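Local coordinates for probable 2-dehydropantoate 2-reductase (Bacillus subtilis, PDB 3EGO), which probably catalyses the NADPH-dependent reduction of ketopantoate to pantoic acid, the second step in making pantoate for pantothenate biosynthesis, at residues L16-L21 / E43-Y48; V27-R32 / A56-D61. One frame throughout, in Å; residues are numbered along the deposited sequence. Where two conformers were deposited one is given.

Interaction 1: residues L16-L21 / E43-Y48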
# COMPACT_ATOMS: atom_id res chain seq x y z
N LEU A 16 -16.44 26.41 10.21
CA LEU A 16 -16.91 26.17 11.58
C LEU A 16 -16.44 27.29 12.51
O LEU A 16 -17.23 27.88 13.26
CB LEU A 16 -16.33 24.83 12.08
CG LEU A 16 -16.77 24.41 13.50
CD1 LEU A 16 -18.12 23.82 13.47
CD2 LEU A 16 -15.76 23.41 14.02
N CYS A 17 -15.14 27.64 12.42
CA CYS A 17 -14.62 28.71 13.27
C CYS A 17 -15.27 30.05 12.89
O CYS A 17 -15.57 30.87 13.74
CB CYS A 17 -13.10 28.85 13.08
SG CYS A 17 -12.15 27.47 13.77
N ALA A 18 -15.45 30.28 11.60
CA ALA A 18 -16.03 31.56 11.16
C ALA A 18 -17.44 31.70 11.71
O ALA A 18 -17.78 32.74 12.22
CB ALA A 18 -16.03 31.63 9.63
N TYR A 19 -18.26 30.65 11.64
CA TYR A 19 -19.59 30.75 12.17
C TYR A 19 -19.59 31.14 13.67
O TYR A 19 -20.24 32.11 14.15
CB TYR A 19 -20.40 29.44 11.96
CG TYR A 19 -21.74 29.62 12.67
CD1 TYR A 19 -22.76 30.37 12.07
CD2 TYR A 19 -21.94 29.15 13.97
CE1 TYR A 19 -23.95 30.59 12.74
CE2 TYR A 19 -23.09 29.36 14.63
CZ TYR A 19 -24.09 30.11 14.01
OH TYR A 19 -25.26 30.33 14.70
N TYR A 20 -18.83 30.40 14.45
CA TYR A 20 -18.96 30.57 15.86
C TYR A 20 -18.28 31.83 16.34
O TYR A 20 -18.79 32.47 17.28
CB TYR A 20 -18.46 29.32 16.60
CG TYR A 20 -19.44 28.18 16.62
CD1 TYR A 20 -19.22 27.02 15.88
CD2 TYR A 20 -20.57 28.24 17.43
CE1 TYR A 20 -20.09 25.95 15.93
CE2 TYR A 20 -21.45 27.19 17.49
CZ TYR A 20 -21.20 26.03 16.73
OH TYR A 20 -22.08 24.95 16.79
N LEU A 21 -17.16 32.22 15.73
CA LEU A 21 -16.46 33.45 16.17
C LEU A 21 -17.23 34.71 15.70
O LEU A 21 -17.22 35.73 16.38
CB LEU A 21 -15.01 33.50 15.67
CG LEU A 21 -14.12 32.39 16.30
CD1 LEU A 21 -12.74 32.25 15.59
CD2 LEU A 21 -13.98 32.67 17.82
N GLU A 43 -24.53 34.82 0.70
CA GLU A 43 -25.58 34.31 1.57
C GLU A 43 -25.13 33.94 2.97
O GLU A 43 -25.86 33.28 3.70
CB GLU A 43 -26.41 33.17 0.95
CG GLU A 43 -25.66 31.92 0.59
CD GLU A 43 -25.32 31.89 -0.87
OE1 GLU A 43 -25.40 32.96 -1.52
OE2 GLU A 43 -24.99 30.80 -1.38
N GLY A 44 -23.94 34.40 3.35
CA GLY A 44 -23.39 34.14 4.68
C GLY A 44 -22.89 32.72 4.80
O GLY A 44 -22.72 32.01 3.80
N ILE A 45 -22.65 32.31 6.04
CA ILE A 45 -22.29 30.93 6.33
C ILE A 45 -23.46 30.22 6.98
O ILE A 45 -24.10 30.76 7.89
CB ILE A 45 -21.05 30.89 7.27
CG1 ILE A 45 -19.80 31.27 6.48
CG2 ILE A 45 -20.86 29.49 7.86
CD1 ILE A 45 -18.66 31.58 7.38
N ARG A 46 -23.73 29.01 6.54
CA ARG A 46 -24.77 28.23 7.18
C ARG A 46 -24.11 27.17 8.01
O ARG A 46 -23.18 26.53 7.57
CB ARG A 46 -25.64 27.54 6.13
CG ARG A 46 -26.27 28.49 5.13
CD ARG A 46 -27.25 29.46 5.80
NE ARG A 46 -27.70 30.53 4.91
CZ ARG A 46 -28.74 30.43 4.08
NH1 ARG A 46 -29.08 31.45 3.31
NH2 ARG A 46 -29.46 29.30 4.03
N LEU A 47 -24.61 26.97 9.22
CA LEU A 47 -24.09 25.87 10.00
C LEU A 47 -25.25 24.99 10.34
O LEU A 47 -26.30 25.48 10.79
CB LEU A 47 -23.44 26.40 11.28
CG LEU A 47 -22.96 25.25 12.18
CD1 LEU A 47 -21.47 25.42 12.52
CD2 LEU A 47 -23.82 25.24 13.39
N TYR A 48 -25.07 23.69 10.12
CA TYR A 48 -26.07 22.66 10.44
C TYR A 48 -25.64 21.95 11.72
O TYR A 48 -24.45 21.59 11.90
CB TYR A 48 -26.16 21.64 9.30
CG TYR A 48 -26.57 22.16 7.94
CD1 TYR A 48 -27.82 21.85 7.40
CD2 TYR A 48 -25.71 22.94 7.17
CE1 TYR A 48 -28.19 22.33 6.12
CE2 TYR A 48 -26.06 23.42 5.93
CZ TYR A 48 -27.30 23.11 5.40
OH TYR A 48 -27.65 23.59 4.15
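Leu47 and Ile45, two residues apart on strand 45-48, hold their side chains against helix 16-21; the contact is made mostly by apolar side chains, and no hydrogen bond joins the two segments. The segment axes come within 8.6 Å and run nearly perpendicular, at 97°, so the helix lies across the strand, and the backbones come nearest at Tyr19 and Ile45.

The aromatic contacts centre on Leu47. Its CB sits over one face of the Tyr19 ring, 4.1 Å from the centroid and 17° off the normal, a CH-pi contact displaced toward the ring's rim. With CG anti to the backbone N (chi1 177°), Leu47 sends its branches past Tyr19 to the neighbouring tyrosine: CD1 comes to 3.7 Å from Tyr20 CE1, while CD2 approaches the phenolic end. The two tyrosines also pack within the helix, CD2 of Tyr19 lying over the centre of the Tyr20 ring.

Among the aliphatic contacts, Leu16 CD1 meets Leu47 CD1 at 3.8 Å. At the other end Ile45 divides its branches, CG2 going to Tyr19 CB at 4.1 Å and CD1 to Ala18 CB. The latter pair, at 3.5 Å, is tighter than ordinary van der Waals contact, so the small alanine is closely abutted.

Tyr20 OH finds its polar partners in His136 and Lys49, and its ring also meets Phe166. Leu16 reaches close to Ala126, a likely NADP(+)-binding residue. Helix 12-22, which begins within the glycine-rich motif (Gly9 to Gly14) of the Rossmann-type domain, packs on strand 45-49, itself hydrogen-bonded between strands 52-61 and 133-138.

Interaction 2: residues V27-R32 / A56-D61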
# COMPACT_ATOMS: atom_id res chain seq x y z
N VAL A 27 -15.73 38.80 11.51
CA VAL A 27 -14.96 37.74 10.84
C VAL A 27 -14.92 37.92 9.33
O VAL A 27 -15.91 38.30 8.71
CB VAL A 27 -15.57 36.33 11.15
CG1 VAL A 27 -14.81 35.25 10.41
CG2 VAL A 27 -15.56 36.07 12.65
N THR A 28 -13.74 37.66 8.78
CA THR A 28 -13.56 37.49 7.36
C THR A 28 -12.93 36.13 7.11
O THR A 28 -11.92 35.79 7.74
CB THR A 28 -12.56 38.51 6.84
OG1 THR A 28 -12.91 39.81 7.38
CG2 THR A 28 -12.57 38.55 5.30
N VAL A 29 -13.50 35.39 6.16
CA VAL A 29 -12.88 34.17 5.67
C VAL A 29 -12.02 34.50 4.47
O VAL A 29 -12.51 35.11 3.52
CB VAL A 29 -13.96 33.16 5.29
CG1 VAL A 29 -13.37 31.85 4.71
CG2 VAL A 29 -14.78 32.87 6.54
N VAL A 30 -10.74 34.16 4.56
CA VAL A 30 -9.80 34.39 3.46
C VAL A 30 -9.67 33.05 2.74
O VAL A 30 -9.11 32.08 3.28
CB VAL A 30 -8.42 34.87 3.99
CG1 VAL A 30 -7.40 35.00 2.84
CG2 VAL A 30 -8.57 36.16 4.78
N THR A 31 -10.28 32.98 1.56
CA THR A 31 -10.38 31.75 0.77
C THR A 31 -9.48 31.91 -0.46
O THR A 31 -9.32 33.01 -0.96
CB THR A 31 -11.84 31.53 0.24
OG1 THR A 31 -12.23 32.62 -0.62
CG2 THR A 31 -12.86 31.46 1.36
N ARG A 32 -8.91 30.83 -0.96
CA ARG A 32 -8.10 30.95 -2.17
C ARG A 32 -8.94 31.17 -3.44
O ARG A 32 -8.47 31.80 -4.39
CB ARG A 32 -7.15 29.75 -2.33
CG ARG A 32 -7.79 28.52 -3.00
CD ARG A 32 -6.72 27.65 -3.64
NE ARG A 32 -6.14 28.25 -4.85
CZ ARG A 32 -4.86 28.15 -5.20
NH1 ARG A 32 -4.01 27.49 -4.43
NH2 ARG A 32 -4.42 28.71 -6.32
N ALA A 56 -25.01 32.89 9.58
CA ALA A 56 -24.20 34.01 10.06
C ALA A 56 -23.67 34.80 8.89
O ALA A 56 -23.14 34.26 7.94
CB ALA A 56 -22.99 33.51 10.91
N ASP A 57 -23.74 36.12 9.00
CA ASP A 57 -23.13 36.91 7.97
C ASP A 57 -21.61 37.14 8.30
O ASP A 57 -21.21 37.25 9.46
CB ASP A 57 -24.08 38.08 7.67
CG ASP A 57 -25.56 37.58 7.42
OD1 ASP A 57 -25.80 36.68 6.55
OD2 ASP A 57 -26.49 38.05 8.11
N CYS A 58 -20.78 37.04 7.27
CA CYS A 58 -19.32 36.98 7.39
C CYS A 58 -18.74 37.72 6.19
O CYS A 58 -19.32 37.64 5.12
CB CYS A 58 -18.93 35.48 7.31
SG CYS A 58 -17.26 35.04 7.65
N SER A 59 -17.59 38.37 6.34
CA SER A 59 -16.89 38.90 5.16
C SER A 59 -15.97 37.82 4.61
O SER A 59 -15.72 36.81 5.27
CB SER A 59 -16.09 40.18 5.49
OG SER A 59 -16.93 41.11 6.15
N ALA A 60 -15.48 38.03 3.39
CA ALA A 60 -14.58 37.09 2.76
C ALA A 60 -13.62 37.80 1.80
O ALA A 60 -13.88 38.92 1.35
CB ALA A 60 -15.35 36.00 2.06
N ASP A 61 -12.50 37.17 1.50
CA ASP A 61 -11.50 37.79 0.66
C ASP A 61 -10.59 36.68 0.18
O ASP A 61 -10.66 35.57 0.69
CB ASP A 61 -10.69 38.80 1.47
CG ASP A 61 -10.24 39.99 0.65
OD1 ASP A 61 -10.51 41.13 1.11
OD2 ASP A 61 -9.64 39.79 -0.44
O HOH W 1 -18.68 38.65 11.30
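Thr28 turns its methyl over the backbone of strand 59-61, in a parallel strand pair whose bridges are Thr28-Ser59, Val29-Ala60 and Val30-Asp61. With CG2 anti to the backbone N and OG1 at chi1 -46°, the methyl lies 3.5 Å from Ala60 N, whereas OG1 faces Ser59 CB. On the same face Asp61 turns its carboxylate away from strand 27-30, and OD2 accepts a hydrogen bond from Ser63 N.

On the face of Val29 and Ala60, Ala60 CB comes to 3.3 Å from Val29 O. Val29 chi1 (178°) sets CG2 beside its own backbone N, on the side of Cys58. In the conformer given, one of two deposited, Cys58 SG lies 3.5 Å from Val29 CG2 and 3.7 Å from Val27 CG1; these sulfur contacts are tentative to that extent.

Four backbone bonds form the ladder: Ser59 N to Val27 O, Val29 N to Ser59 O (2.8 Å), Asp61 N to Val29 O, and Thr31 N to Asp61 O (2.8 Å).

Main-chain bonds therefore set the register, while Val27 and Val29, with the Cys58 sulfur in that conformer, make an apolar patch beneath Ala18 of helix 12-22, Val29 lying near Gly10 of the probable NADP(+) site; Val30 instead shares the face of Thr28 and Asp61.

From the N terminus, the chain passes helix 12-22, strand 26-30, helix 34-43, strand 45-49 and strand 52-61. Interaction 1 closes a loop of 21 residues between its segments, interaction 2 one of 23, and the loops cross because the four segments alternate. Their centres lie 10 Å apart and they touch directly: Ala18 CB is 3.6 Å from Val29 CG2, and Tyr19 CD1 packs on Ala56 CB. A probable hydrogen bond of 2.8 Å runs from Ile45 N to Ala56 O. Strand 52-61 thus bridges the two, antiparallel to strand 45-49 and parallel to strand 26-30, with helix 12-22 packed against all three strands.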